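Local coordinates for protein Pcdhgb2 (Mus musculus, PDB 5SZR) that probably mediates calcium-dependent cell adhesion through extracellular cadherin domains, of which 3 to 6 are present, and may help establish specific neuronal connections in the brain, at residues A[69-73]-A[100-106]; A[220-226]-A[312-318]. One frame throughout, in Å; residues are numbered along the deposited sequence.

Contact 1: residues A[69-73]-A[100-106]. With CA (calcium ion), chain K; CA (calcium ion), chain J; CA (calcium ion), chain L.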
loop_
_atom_site.group_PDB
_atom_site.type_symbol
_atom_site.label_atom_id
_atom_site.label_comp_id
_atom_site.label_asym_id
_atom_site.label_seq_id
_atom_site.Cartn_x
_atom_site.Cartn_y
_atom_site.Cartn_z
ATOM N N ASN A 69 53.759 28.275 8.209
ATOM C CA ASN A 69 52.755 28.387 7.163
ATOM C C ASN A 69 51.963 29.677 7.310
ATOM O O ASN A 69 51.788 30.205 8.411
ATOM C CB ASN A 69 51.814 27.182 7.191
ATOM C CG ASN A 69 52.497 25.913 6.746
ATOM O OD1 ASN A 69 52.959 25.122 7.568
ATOM N ND2 ASN A 69 52.581 25.717 5.434
ATOM N N LEU A 70 51.497 30.189 6.181
ATOM C CA LEU A 70 50.651 31.369 6.176
ATOM C C LEU A 70 49.179 30.956 6.210
ATOM O O LEU A 70 48.831 29.774 6.112
ATOM C CB LEU A 70 50.955 32.239 4.956
ATOM C CG LEU A 70 52.420 32.686 4.820
ATOM C CD1 LEU A 70 52.633 33.610 3.622
ATOM C CD2 LEU A 70 52.899 33.355 6.098
ATOM N N ASP A 71 48.309 31.955 6.370
ATOM C CA ASP A 71 46.867 31.736 6.379
ATOM C C ASP A 71 46.156 33.078 6.247
ATOM O O ASP A 71 46.100 33.856 7.205
ATOM C CB ASP A 71 46.424 31.010 7.653
ATOM C CG ASP A 71 44.924 30.778 7.714
ATOM O OD1 ASP A 71 44.256 30.826 6.664
ATOM O OD2 ASP A 71 44.412 30.533 8.829
ATOM N N PHE A 72 45.619 33.355 5.054
ATOM C CA PHE A 72 44.935 34.622 4.803
ATOM C C PHE A 72 43.758 34.821 5.749
ATOM O O PHE A 72 43.443 35.956 6.120
ATOM C CB PHE A 72 44.472 34.670 3.350
ATOM C CG PHE A 72 43.706 35.914 2.990
ATOM C CD1 PHE A 72 44.371 37.048 2.552
ATOM C CD2 PHE A 72 42.320 35.942 3.061
ATOM C CE1 PHE A 72 43.672 38.188 2.210
ATOM C CE2 PHE A 72 41.616 37.083 2.721
ATOM C CZ PHE A 72 42.293 38.208 2.292
ATOM N N GLU A 73 43.099 33.735 6.149
ATOM C CA GLU A 73 41.953 33.849 7.038
ATOM C C GLU A 73 42.359 34.278 8.444
ATOM O O GLU A 73 41.514 34.786 9.190
ATOM C CB GLU A 73 41.189 32.519 7.079
ATOM C CG GLU A 73 40.293 32.253 5.859
ATOM C CD GLU A 73 41.055 32.210 4.534
ATOM O OE1 GLU A 73 42.095 31.524 4.457
ATOM O OE2 GLU A 73 40.608 32.865 3.567
ATOM N N ILE A 100 49.271 39.583 2.000
ATOM C CA ILE A 100 48.937 38.179 1.797
ATOM C C ILE A 100 47.796 38.097 0.797
ATOM O O ILE A 100 46.869 38.919 0.823
ATOM C CB ILE A 100 48.572 37.495 3.127
ATOM C CG1 ILE A 100 49.674 37.726 4.160
ATOM C CG2 ILE A 100 48.336 35.999 2.923
ATOM C CD1 ILE A 100 51.045 37.256 3.713
ATOM N N LEU A 101 47.869 37.118 -0.099
ATOM C CA LEU A 101 46.850 36.910 -1.116
ATOM C C LEU A 101 45.957 35.738 -0.735
ATOM O O LEU A 101 46.437 34.701 -0.269
ATOM C CB LEU A 101 47.487 36.665 -2.485
ATOM C CG LEU A 101 48.216 37.885 -3.049
ATOM C CD1 LEU A 101 48.879 37.557 -4.375
ATOM C CD2 LEU A 101 47.250 39.049 -3.195
ATOM N N ASP A 102 44.656 35.912 -0.936
ATOM C CA ASP A 102 43.687 34.885 -0.585
ATOM C C ASP A 102 43.674 33.782 -1.635
ATOM O O ASP A 102 43.541 34.054 -2.832
ATOM C CB ASP A 102 42.294 35.499 -0.451
ATOM C CG ASP A 102 41.197 34.451 -0.393
ATOM O OD1 ASP A 102 41.366 33.448 0.332
ATOM O OD2 ASP A 102 40.172 34.633 -1.083
ATOM N N GLU A 103 43.810 32.539 -1.181
ATOM C CA GLU A 103 43.624 31.360 -2.011
ATOM C C GLU A 103 42.360 30.630 -1.577
ATOM O O GLU A 103 41.893 30.766 -0.443
ATOM C CB GLU A 103 44.823 30.409 -1.918
ATOM C CG GLU A 103 46.162 31.031 -2.302
ATOM C CD GLU A 103 46.267 31.334 -3.785
ATOM O OE1 GLU A 103 46.799 32.411 -4.141
ATOM O OE2 GLU A 103 45.813 30.492 -4.593
ATOM N N ASN A 104 41.813 29.846 -2.501
ATOM C CA ASN A 104 40.607 29.062 -2.252
ATOM C C ASN A 104 41.011 27.792 -1.516
ATOM O O ASN A 104 41.267 26.751 -2.121
ATOM C CB ASN A 104 39.896 28.755 -3.563
ATOM C CG ASN A 104 38.527 28.143 -3.358
ATOM O OD1 ASN A 104 38.005 28.111 -2.245
ATOM N ND2 ASN A 104 37.932 27.661 -4.442
ATOM N N ASP A 105 41.077 27.877 -0.185
ATOM C CA ASP A 105 41.432 26.722 0.631
ATOM C C ASP A 105 40.412 26.429 1.727
ATOM O O ASP A 105 40.698 25.622 2.618
ATOM C CB ASP A 105 42.830 26.894 1.241
ATOM C CG ASP A 105 42.947 28.128 2.122
ATOM O OD1 ASP A 105 42.081 29.021 2.033
ATOM O OD2 ASP A 105 43.919 28.209 2.901
ATOM N N CYS A 106 39.232 27.048 1.683
ATOM C CA CYS A 106 38.172 26.801 2.655
ATOM C C CYS A 106 36.948 26.268 1.925
ATOM O O CYS A 106 36.428 26.925 1.016
ATOM C CB CYS A 106 37.824 28.071 3.436
ATOM S SG CYS A 106 39.096 28.581 4.624
HETATM CA CA CA K . 41.677 31.385 1.939
HETATM CA CA CA J . 43.657 29.765 4.645
HETATM CA CA CA L . 36.072 28.623 -0.719
HETATM O O HOH W 1 42.094 28.197 6.263
HETATM O O HOH W 2 45.416 28.345 5.171
#

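Contact 2: residues A[220-226]-A[312-318]. With CA (calcium ion), chain Q; CA (calcium ion), chain P; EDO (1,2-ethanediol), chain Z.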
loop_
_atom_site.group_PDB
_atom_site.type_symbol
_atom_site.label_atom_id
_atom_site.label_comp_id
_atom_site.label_asym_id
_atom_site.label_seq_id
_atom_site.Cartn_x
_atom_site.Cartn_y
_atom_site.Cartn_z
ATOM N N TYR A 220 -20.456 -10.381 -4.767
ATOM C CA TYR A 220 -20.365 -11.689 -4.134
ATOM C C TYR A 220 -21.610 -12.507 -4.444
ATOM O O TYR A 220 -22.734 -12.060 -4.190
ATOM C CB TYR A 220 -20.184 -11.554 -2.617
ATOM C CG TYR A 220 -18.806 -11.071 -2.199
ATOM C CD1 TYR A 220 -17.786 -11.974 -1.921
ATOM C CD2 TYR A 220 -18.530 -9.715 -2.073
ATOM C CE1 TYR A 220 -16.527 -11.538 -1.532
ATOM C CE2 TYR A 220 -17.279 -9.272 -1.685
ATOM C CZ TYR A 220 -16.281 -10.186 -1.417
ATOM O OH TYR A 220 -15.036 -9.742 -1.027
ATOM N N LEU A 221 -21.402 -13.701 -4.991
ATOM C CA LEU A 221 -22.460 -14.680 -5.219
ATOM C C LEU A 221 -22.169 -15.875 -4.319
ATOM O O LEU A 221 -21.143 -16.546 -4.480
ATOM C CB LEU A 221 -22.521 -15.084 -6.690
ATOM C CG LEU A 221 -23.654 -16.030 -7.083
ATOM C CD1 LEU A 221 -25.000 -15.380 -6.800
ATOM C CD2 LEU A 221 -23.543 -16.417 -8.545
ATOM N N VAL A 222 -23.060 -16.133 -3.366
ATOM C CA VAL A 222 -22.841 -17.139 -2.333
ATOM C C VAL A 222 -23.903 -18.221 -2.455
ATOM O O VAL A 222 -25.081 -17.921 -2.674
ATOM C CB VAL A 222 -22.863 -16.503 -0.928
ATOM C CG1 VAL A 222 -22.548 -17.543 0.139
ATOM C CG2 VAL A 222 -21.879 -15.344 -0.863
ATOM N N HIS A 223 -23.485 -19.477 -2.310
ATOM C CA HIS A 223 -24.386 -20.624 -2.274
ATOM C C HIS A 223 -24.421 -21.187 -0.860
ATOM O O HIS A 223 -23.368 -21.406 -0.252
ATOM C CB HIS A 223 -23.939 -21.715 -3.251
ATOM C CG HIS A 223 -24.115 -21.357 -4.694
ATOM N ND1 HIS A 223 -23.206 -20.590 -5.388
ATOM C CD2 HIS A 223 -25.092 -21.670 -5.578
ATOM C CE1 HIS A 223 -23.615 -20.442 -6.635
ATOM N NE2 HIS A 223 -24.758 -21.088 -6.776
ATOM N N VAL A 224 -25.625 -21.417 -0.335
ATOM C CA VAL A 224 -25.810 -21.975 1.004
ATOM C C VAL A 224 -26.857 -23.078 0.930
ATOM O O VAL A 224 -28.008 -22.823 0.555
ATOM C CB VAL A 224 -26.240 -20.914 2.033
ATOM C CG1 VAL A 224 -26.171 -21.491 3.438
ATOM C CG2 VAL A 224 -25.391 -19.668 1.921
ATOM N N ALA A 225 -26.468 -24.292 1.309
ATOM C CA ALA A 225 -27.406 -25.403 1.313
ATOM C C ALA A 225 -28.479 -25.186 2.372
ATOM O O ALA A 225 -28.193 -24.780 3.502
ATOM C CB ALA A 225 -26.684 -26.727 1.562
ATOM N N GLU A 226 -29.720 -25.447 1.976
ATOM C CA GLU A 226 -30.872 -25.413 2.864
ATOM C C GLU A 226 -30.617 -26.199 4.143
ATOM O O GLU A 226 -29.780 -27.109 4.177
ATOM C CB GLU A 226 -32.070 -25.982 2.107
ATOM C CG GLU A 226 -33.379 -26.067 2.820
ATOM C CD GLU A 226 -34.460 -26.550 1.885
ATOM O OE1 GLU A 226 -34.212 -27.513 1.130
ATOM O OE2 GLU A 226 -35.540 -25.933 1.870
ATOM N N ARG A 312 -25.209 -11.553 -3.285
ATOM C CA ARG A 312 -26.413 -12.342 -3.503
ATOM C C ARG A 312 -26.211 -13.732 -2.916
ATOM O O ARG A 312 -25.164 -14.356 -3.121
ATOM C CB ARG A 312 -26.763 -12.434 -4.990
ATOM C CG ARG A 312 -27.977 -13.306 -5.260
ATOM C CD ARG A 312 -28.386 -13.288 -6.723
ATOM N NE ARG A 312 -29.069 -12.053 -7.099
ATOM C CZ ARG A 312 -30.367 -11.831 -6.912
ATOM N NH1 ARG A 312 -31.129 -12.760 -6.345
ATOM N NH2 ARG A 312 -30.907 -10.683 -7.292
ATOM N N VAL A 313 -27.208 -14.207 -2.178
ATOM C CA VAL A 313 -27.145 -15.495 -1.500
ATOM C C VAL A 313 -28.193 -16.406 -2.128
ATOM O O VAL A 313 -29.386 -16.080 -2.132
ATOM C CB VAL A 313 -27.366 -15.342 0.013
ATOM C CG1 VAL A 313 -27.340 -16.699 0.698
ATOM C CG2 VAL A 313 -26.305 -14.412 0.602
ATOM N N LEU A 314 -27.748 -17.537 -2.671
ATOM C CA LEU A 314 -28.632 -18.513 -3.296
ATOM C C LEU A 314 -28.844 -19.676 -2.336
ATOM O O LEU A 314 -27.893 -20.383 -1.985
ATOM C CB LEU A 314 -28.057 -19.006 -4.625
ATOM C CG LEU A 314 -28.141 -17.993 -5.770
ATOM C CD1 LEU A 314 -27.327 -18.447 -6.973
ATOM C CD2 LEU A 314 -29.598 -17.776 -6.153
ATOM N N VAL A 315 -30.085 -19.857 -1.901
ATOM C CA VAL A 315 -30.435 -20.945 -0.996
ATOM C C VAL A 315 -30.573 -22.223 -1.814
ATOM O O VAL A 315 -31.396 -22.298 -2.733
ATOM C CB VAL A 315 -31.727 -20.627 -0.232
ATOM C CG1 VAL A 315 -32.118 -21.790 0.665
ATOM C CG2 VAL A 315 -31.553 -19.349 0.577
ATOM N N GLY A 316 -29.764 -23.229 -1.489
ATOM C CA GLY A 316 -29.712 -24.447 -2.278
ATOM C C GLY A 316 -30.792 -25.438 -1.870
ATOM O O GLY A 316 -31.093 -25.602 -0.692
ATOM N N ASP A 317 -31.366 -26.102 -2.865
ATOM C CA ASP A 317 -32.424 -27.069 -2.617
ATOM C C ASP A 317 -31.834 -28.396 -2.161
ATOM O O ASP A 317 -30.911 -28.924 -2.787
ATOM C CB ASP A 317 -33.264 -27.267 -3.878
ATOM C CG ASP A 317 -34.423 -28.221 -3.662
ATOM O OD1 ASP A 317 -34.984 -28.237 -2.545
ATOM O OD2 ASP A 317 -34.773 -28.956 -4.611
ATOM N N ARG A 318 -32.358 -28.925 -1.063
ATOM C CA ARG A 318 -32.088 -30.286 -0.632
ATOM C C ARG A 318 -33.357 -31.122 -0.741
ATOM O O ARG A 318 -34.465 -30.595 -0.873
ATOM C CB ARG A 318 -31.563 -30.331 0.807
ATOM C CG ARG A 318 -30.102 -29.945 0.962
ATOM C CD ARG A 318 -29.618 -30.270 2.368
ATOM N NE ARG A 318 -28.209 -29.937 2.562
ATOM C CZ ARG A 318 -27.200 -30.720 2.188
ATOM N NH1 ARG A 318 -25.947 -30.341 2.408
ATOM N NH2 ARG A 318 -27.446 -31.881 1.592
HETATM CA CA CA Q . -36.170 -28.798 -0.461
HETATM CA CA CA P . -37.083 -27.177 3.018
HETATM C C1 EDO Z . -18.424 -14.787 -5.991
HETATM O O1 EDO Z . -19.108 -14.076 -7.030
HETATM C C2 EDO Z . -17.502 -15.832 -6.608
HETATM O O2 EDO Z . -16.401 -16.091 -5.726
HETATM O O HOH W 3 -39.399 -28.203 3.575
HETATM O O HOH W 4 -36.561 -26.589 5.285
#

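Contact 1: residues A[69-73]-A[100-106]
Phe-72 and Asp-102 bring the two segments together, their CA atoms 5.5 Å apart where the loop 69-73 passes the chain just beyond the end of strand 91-101. The touching parts run 62° apart, and no hydrogen bond joins them. Within the loop, Asp-71 OD1 accepts from the backbone N of Glu-73, closing an Asx turn.

Apolar contact comes first: Leu-70 CD1 meets Ile-100 CD1, Phe-72 CB packs on Ile-100 CG2, and Asp-102 covers a face of the Phe-72 ring. With CG anti to the backbone N (chi1 178°), the ring reaches across to Asp-102, whose CB sits 3.5 Å from the ring centroid and only 11° off its normal, a CH-pi contact. Ile-100 O comes to the ring edge.

Beyond the ring, calcium does the joining. The bend of Glu-73 at chi2 carries its carboxylate to two ions: OE1 bridges them, 2.4 Å from calcium J and 2.6 Å from calcium K, while OE2 adds a second bond to K. Asp-105 also spans the pair, OD1 on K and OD2 on J. The turn-closing Asp-71 OD1 binds J too, as do two waters. Asp-102 OD1 and Glu-103 O complete this segment's share of K; Glu-16 and Asp-138 supply further ligands.

Glu-73 OE2 and Asp-102 OD1 approach to 3.4 Å, not hydrogen-bonded but both held on calcium K. Such crowding of carboxylates is consistent with calcium providing the compensating charge, and hence with the calcium-dependent rigidity of cadherin linkers.

Contact 2: residues A[220-226]-A[312-318]
Val-222 and Val-313 are paired in the parallel two-strand edge of a cadherin domain, a Greek-key beta sandwich: strand 219-225 borders its mixed sheet and runs beside strand 306-316, the two short axes 4.5 Å apart and 26° from exact alignment.

Backbone hydrogen bonds hold the pair in register. Val-222 and Val-224 each donate to and accept from the partner strand, as in Leu-314 N to Val-222 O (2.7 Å, 175° at the hydrogen). The series starts at Tyr-220 O and ends with Glu-226 N bonded to Gly-316 O, a more bent bond. CA-H...O contacts lie among them, including Val-313 CA to Val-222 O.

Apolar packing differs on the two faces. On the buried face Val-224 CG2 meets Val-313 CG1 at 3.8 Å; strand 232-240 touches Val-222 and Val-224, Phe-283 touches Val-224 and Val-315, and Phe-291 meets Val-313. On the other, more exposed face, Leu-221 CD1 touches both Leu-314 CD1 and the aliphatic part of Arg-312, whose polar end turns to Ser-290. The His-223 ring lies alongside Leu-314, with NE2 3.7 Å from CD1.

Metal and polar contacts take over where the strands end. Glu-226 extends from a CG anti to the backbone N (chi1 179°), placing OE2 on calcium P and OE1 on calcium Q through a longer bond of 2.8 Å. Asp-317 OD1 and Arg-318 O also bind Q, while Asp-284, Glu-286, Asp-320 and Asp-360 add ligands to the cluster. Arg-318 N donates to Glu-226 OE1 at 3.2 Å, nearly end-on to the C-O bond, a second hold on the oxygen that also binds calcium Q.

Overall arrangement
The two contacts show one principle at two places in a string of cadherin domains: calcium gathers where strands run out. They lie in series on opposite sides of the chain's centre, with their own centres about 89 Å apart, and share no elements. Contact 1 depends largely on carboxylates bridged by metal, with a small apolar patch behind. Contact 2 is mainly regular sheet, its valines in the buried interior and its leucines and histidine nearer the surface; calcium enters only at its tip. In both, a domain's last strand runs into the calcium linker: contact 1 meets it from the loop of Asp-71 and Glu-73, contact 2 from the neighbouring edge strand, whose Glu-226 plays the part that Glu-16 plays beside contact 1.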